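Local coordinates for outer membrane protein OMP121 (Bacteroides thetaiotaomicron, PDB 5FQ8), which probably imports nutrients across the bacterial outer membrane as a TonB-dependent transporter, at residues B[419-422]-B[423-427]; B[500-504]-B[505-509]. All blocks are in the same frame, centred on the assembly; numbering follows the deposited sequence.

Contact 1 of 2, residues B[419-422]-B[423-427]; sequences NLYA and LYYEG
Tyr-421 and Tyr-425, one helical turn apart, both set CG opposite the backbone N (chi1 -173° and -180°), and this shared choice brings their rings together as an offset stack. The centroid of the Tyr-421 ring lies 4.4 Å from that of the Tyr-425 ring, with the planes 18° from parallel. The overlap is partial: CE1 of Tyr-421 sits over one face of the Tyr-425 ring, displaced toward its rim, while Tyr-425 CB lies over the Tyr-421 face in a CH-pi contact, 3.9 Å from the centroid of that ring.

The helical backbone bonds run in sequence. Leu-423 N donates to Asn-419 O (3.3 Å), Tyr-424 N to Leu-420 O (3.0 Å) and Tyr-425 N to Tyr-421 O (3.1 Å). Asn-419 is the N-cap: its OD1 takes the N-H of Ala-422 at 2.6 Å, tilted from the amide plane, and its ND2 donates to Leu-497 O. Further round the helix, Leu-420 CD2 comes loosely to Tyr-424 CE2, at 4.3 Å. The hydroxyl of Tyr-424 pairs with that of Tyr-370, on helix 368-374, where both Leu-420 and Leu-423 also pack; the hydroxyl of Tyr-425 has a weak bond to Gly-435 O.

The chemistry is thus divided around a very short helix: the asparagine amide occupies a first-turn N-H that has no earlier helical carbonyl to meet, the apolar side faces helix 368-374, and the two tyrosines add dispersion between their rings to the backbone bond that already joins them.

Contact 2 of 2, residues B[500-504]-B[505-509]; sequences PTWFN and LKNSG
Asn-507 reaches back to Trp-502 with its amide, ND2 donating to Trp-502 O at 2.9 Å. The bond is bent, with the acceptor tilted out of the Asn-507 amide plane; the same nitrogen also donates to Ile-499 O. The other end of the amide, OD1, lies at the edge of the indole, 3.8 Å from Trp-502 CE3, and is hydrogen-bonded to the Tyr-629 hydroxyl of the second subunit; the indole and amide planes stand 58° apart. Without this amide, as with an alanine here, Trp-502 O and Ile-499 O would probably lose the donor they share and Tyr-629 of the second subunit its partner, freeing the two parts of the loop to shift against each other.

Asn-504 accepts twice. Its OD1 receives Lys-506 N at 3.0 Å, in the carbonyl plane and on a lone pair, nearly straight at 165°. With chi1 at -166°, CG stands beside the carbonyl carbon, which carries OD1 forward over the following peptides. Its backbone O receives Asn-507 N at 2.8 Å, the donor lying well above the carbonyl plane. The polar groups between them are satisfied across the interface: Leu-505 N is bonded to Gln-516 OE1, and Lys-506 O to Asn-627 ND2, both of the second subunit. The Lys-506 side chain runs beside Asn-504 OD1 and brings CE to 4.2 Å from Trp-502 CH2, and its NZ is hydrogen-bonded to the backbone of a chain of another protein. Asn-504 CB lies over one face of the indole, offset toward its rim.

The pattern is an Asx turn at Asn-504 superposed on a type I beta turn from Asn-504 to Asn-507, here built into a barrel loop at a subunit interface.

In the fold
From the N terminus, the chain passes along strand 398-417 into contact 1, whose helix 420-424 opens the long connection to strand 446-469. The antiparallel strand 472-495 then returns to the same end of the barrel, and contact 2 shapes the loop leading into strand 513-534. The two contacts are in series, neither enclosing nor crossing the other, and each is a local turn. Their centres are about 16 Å apart, yet their edges meet: Leu-423 CG packs on Pro-500 CB at 3.5 Å. Successive barrel loops are thereby joined, with 419-427 leaning on helix 368-374, while the loop residues 500-509 face the second subunit.

Contact 1 of 2, residues B[419-422]-B[423-427]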
loop_
_atom_site.group_PDB
_atom_site.type_symbol
_atom_site.label_atom_id
_atom_site.label_comp_id
_atom_site.label_asym_id
_atom_site.label_seq_id
_atom_site.Cartn_x
_atom_site.Cartn_y
_atom_site.Cartn_z
ATOM N N ASN B 419 5.077 -12.070 10.148
ATOM C CA ASN B 419 3.935 -12.203 11.039
ATOM C C ASN B 419 4.384 -13.081 12.188
ATOM O O ASN B 419 4.121 -14.283 12.231
ATOM C CB ASN B 419 2.751 -12.809 10.310
ATOM C CG ASN B 419 1.481 -12.706 11.092
ATOM O OD1 ASN B 419 1.435 -13.028 12.265
ATOM N ND2 ASN B 419 0.446 -12.227 10.449
ATOM N N LEU B 420 5.089 -12.456 13.128
ATOM C CA LEU B 420 5.586 -13.184 14.285
ATOM C C LEU B 420 4.447 -13.777 15.107
ATOM O O LEU B 420 4.584 -14.872 15.668
ATOM C CB LEU B 420 6.443 -12.259 15.138
ATOM C CG LEU B 420 7.696 -11.683 14.485
ATOM C CD1 LEU B 420 8.258 -10.633 15.372
ATOM C CD2 LEU B 420 8.726 -12.758 14.252
ATOM N N TYR B 421 3.307 -13.083 15.169
ATOM C CA TYR B 421 2.178 -13.596 15.935
ATOM C C TYR B 421 1.670 -14.907 15.354
ATOM O O TYR B 421 1.499 -15.892 16.078
ATOM C CB TYR B 421 1.054 -12.565 15.987
ATOM C CG TYR B 421 -0.084 -12.958 16.899
ATOM C CD1 TYR B 421 -0.039 -12.670 18.244
ATOM C CD2 TYR B 421 -1.189 -13.628 16.417
ATOM C CE1 TYR B 421 -1.053 -13.020 19.081
ATOM C CE2 TYR B 421 -2.213 -13.992 17.255
ATOM C CZ TYR B 421 -2.135 -13.683 18.591
ATOM O OH TYR B 421 -3.151 -14.024 19.448
ATOM N N ALA B 422 1.425 -14.939 14.047
ATOM C CA ALA B 422 0.888 -16.144 13.439
ATOM C C ALA B 422 1.815 -17.328 13.625
ATOM O O ALA B 422 1.362 -18.450 13.865
ATOM C CB ALA B 422 0.642 -15.914 11.958
ATOM N N LEU B 423 3.118 -17.093 13.540
ATOM C CA LEU B 423 4.065 -18.192 13.525
ATOM C C LEU B 423 4.345 -18.744 14.907
ATOM O O LEU B 423 4.516 -19.954 15.067
ATOM C CB LEU B 423 5.370 -17.736 12.909
ATOM C CG LEU B 423 5.367 -17.402 11.441
ATOM C CD1 LEU B 423 6.681 -16.757 11.123
ATOM C CD2 LEU B 423 5.220 -18.688 10.708
ATOM N N TYR B 424 4.429 -17.892 15.912
ATOM C CA TYR B 424 5.045 -18.331 17.145
ATOM C C TYR B 424 4.223 -18.072 18.392
ATOM O O TYR B 424 4.637 -18.514 19.467
ATOM C CB TYR B 424 6.441 -17.686 17.297
ATOM C CG TYR B 424 7.350 -17.900 16.096
ATOM C CD1 TYR B 424 7.773 -19.168 15.731
ATOM C CD2 TYR B 424 7.772 -16.837 15.321
ATOM C CE1 TYR B 424 8.589 -19.363 14.635
ATOM C CE2 TYR B 424 8.574 -17.027 14.229
ATOM C CZ TYR B 424 8.984 -18.286 13.886
ATOM O OH TYR B 424 9.801 -18.457 12.784
ATOM N N TYR B 425 3.061 -17.427 18.294
ATOM C CA TYR B 425 2.366 -17.016 19.509
ATOM C C TYR B 425 1.668 -18.178 20.198
ATOM O O TYR B 425 1.837 -18.387 21.401
ATOM C CB TYR B 425 1.362 -15.914 19.211
ATOM C CG TYR B 425 0.662 -15.492 20.462
ATOM C CD1 TYR B 425 1.329 -14.750 21.427
ATOM C CD2 TYR B 425 -0.660 -15.854 20.703
ATOM C CE1 TYR B 425 0.706 -14.366 22.581
ATOM C CE2 TYR B 425 -1.292 -15.468 21.853
ATOM C CZ TYR B 425 -0.603 -14.729 22.793
ATOM O OH TYR B 425 -1.222 -14.343 23.949
ATOM N N GLU B 426 0.858 -18.926 19.463
ATOM C CA GLU B 426 0.058 -19.978 20.076
ATOM C C GLU B 426 0.932 -21.119 20.568
ATOM O O GLU B 426 1.675 -21.718 19.793
ATOM C CB GLU B 426 -0.951 -20.504 19.075
ATOM C CG GLU B 426 -1.734 -21.690 19.567
ATOM C CD GLU B 426 -2.407 -22.440 18.452
ATOM O OE1 GLU B 426 -2.835 -21.795 17.477
ATOM O OE2 GLU B 426 -2.491 -23.679 18.546
ATOM N N GLY B 427 0.851 -21.414 21.857
ATOM C CA GLY B 427 1.414 -22.638 22.376
ATOM C C GLY B 427 2.819 -22.551 22.909
ATOM O O GLY B 427 3.332 -23.552 23.411
#

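Contact 2 of 2, residues B[500-504]-B[505-509]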
loop_
_atom_site.group_PDB
_atom_site.type_symbol
_atom_site.label_atom_id
_atom_site.label_comp_id
_atom_site.label_asym_id
_atom_site.label_seq_id
_atom_site.Cartn_x
_atom_site.Cartn_y
_atom_site.Cartn_z
ATOM N N PRO B 500 2.866 -15.994 6.402
ATOM C CA PRO B 500 3.646 -15.203 7.363
ATOM C C PRO B 500 4.911 -14.611 6.804
ATOM O O PRO B 500 5.265 -13.487 7.163
ATOM C CB PRO B 500 3.960 -16.224 8.455
ATOM C CG PRO B 500 2.854 -17.202 8.381
ATOM C CD PRO B 500 2.562 -17.332 6.921
ATOM N N THR B 501 5.583 -15.318 5.906
ATOM C CA THR B 501 6.921 -14.951 5.484
ATOM C C THR B 501 6.963 -14.221 4.154
ATOM O O THR B 501 7.898 -13.461 3.907
ATOM C CB THR B 501 7.770 -16.220 5.432
ATOM O OG1 THR B 501 8.225 -16.519 6.752
ATOM C CG2 THR B 501 8.943 -16.076 4.529
ATOM N N TRP B 502 5.949 -14.368 3.317
ATOM C CA TRP B 502 5.994 -13.769 1.993
ATOM C C TRP B 502 5.811 -12.263 2.082
ATOM O O TRP B 502 4.933 -11.779 2.795
ATOM C CB TRP B 502 4.926 -14.393 1.103
ATOM C CG TRP B 502 5.087 -14.042 -0.328
ATOM C CD1 TRP B 502 6.247 -13.842 -0.988
ATOM C CD2 TRP B 502 4.043 -13.829 -1.279
ATOM N NE1 TRP B 502 6.000 -13.514 -2.293
ATOM C CE2 TRP B 502 4.650 -13.501 -2.495
ATOM C CE3 TRP B 502 2.654 -13.893 -1.219
ATOM C CZ2 TRP B 502 3.922 -13.233 -3.635
ATOM C CZ3 TRP B 502 1.939 -13.618 -2.346
ATOM C CH2 TRP B 502 2.568 -13.294 -3.539
ATOM N N PHE B 503 6.658 -11.519 1.385
ATOM C CA PHE B 503 6.644 -10.062 1.435
ATOM C C PHE B 503 6.123 -9.559 0.092
ATOM O O PHE B 503 6.890 -9.323 -0.838
ATOM C CB PHE B 503 8.019 -9.510 1.741
ATOM C CG PHE B 503 8.524 -9.836 3.124
ATOM C CD1 PHE B 503 7.675 -9.928 4.203
ATOM C CD2 PHE B 503 9.873 -10.039 3.338
ATOM C CE1 PHE B 503 8.160 -10.226 5.464
ATOM C CE2 PHE B 503 10.361 -10.334 4.600
ATOM C CZ PHE B 503 9.504 -10.429 5.660
ATOM N N ASN B 504 4.806 -9.386 0.002
ATOM C CA ASN B 504 4.152 -8.980 -1.235
ATOM C C ASN B 504 2.855 -8.259 -0.904
ATOM O O ASN B 504 2.142 -8.653 0.015
ATOM C CB ASN B 504 3.870 -10.191 -2.129
ATOM C CG ASN B 504 3.513 -9.803 -3.540
ATOM O OD1 ASN B 504 2.398 -9.387 -3.820
ATOM N ND2 ASN B 504 4.459 -9.948 -4.439
ATOM N N LEU B 505 2.547 -7.216 -1.671
ATOM C CA LEU B 505 1.323 -6.453 -1.456
ATOM C C LEU B 505 0.057 -7.282 -1.585
ATOM O O LEU B 505 -1.001 -6.818 -1.165
ATOM C CB LEU B 505 1.273 -5.294 -2.439
ATOM C CG LEU B 505 2.420 -4.315 -2.233
ATOM C CD1 LEU B 505 2.486 -3.327 -3.349
ATOM C CD2 LEU B 505 2.213 -3.614 -0.919
ATOM N N LYS B 506 0.125 -8.474 -2.162
ATOM C CA LYS B 506 -1.024 -9.364 -2.199
ATOM C C LYS B 506 -1.211 -10.136 -0.912
ATOM O O LYS B 506 -2.257 -10.760 -0.747
ATOM C CB LYS B 506 -0.882 -10.374 -3.324
ATOM C CG LYS B 506 -1.179 -9.856 -4.691
ATOM C CD LYS B 506 -0.938 -10.935 -5.723
ATOM C CE LYS B 506 0.459 -10.861 -6.297
ATOM N NZ LYS B 506 0.529 -11.544 -7.620
ATOM N N ASN B 507 -0.232 -10.122 -0.009
ATOM C CA ASN B 507 -0.220 -11.064 1.107
ATOM C C ASN B 507 -0.949 -10.544 2.325
ATOM O O ASN B 507 -0.538 -10.823 3.442
ATOM C CB ASN B 507 1.214 -11.423 1.460
ATOM C CG ASN B 507 1.317 -12.751 2.165
ATOM O OD1 ASN B 507 0.527 -13.650 1.924
ATOM N ND2 ASN B 507 2.293 -12.881 3.044
ATOM N N SER B 508 -2.049 -9.821 2.163
ATOM C CA SER B 508 -2.767 -9.291 3.311
ATOM C C SER B 508 -4.256 -9.290 3.032
ATOM O O SER B 508 -4.684 -8.953 1.927
ATOM C CB SER B 508 -2.312 -7.873 3.636
ATOM O OG SER B 508 -3.204 -7.252 4.539
ATOM N N GLY B 509 -5.037 -9.646 4.045
ATOM C CA GLY B 509 -6.479 -9.560 3.931
ATOM C C GLY B 509 -7.018 -8.295 4.550
ATOM O O GLY B 509 -8.177 -8.235 4.945
#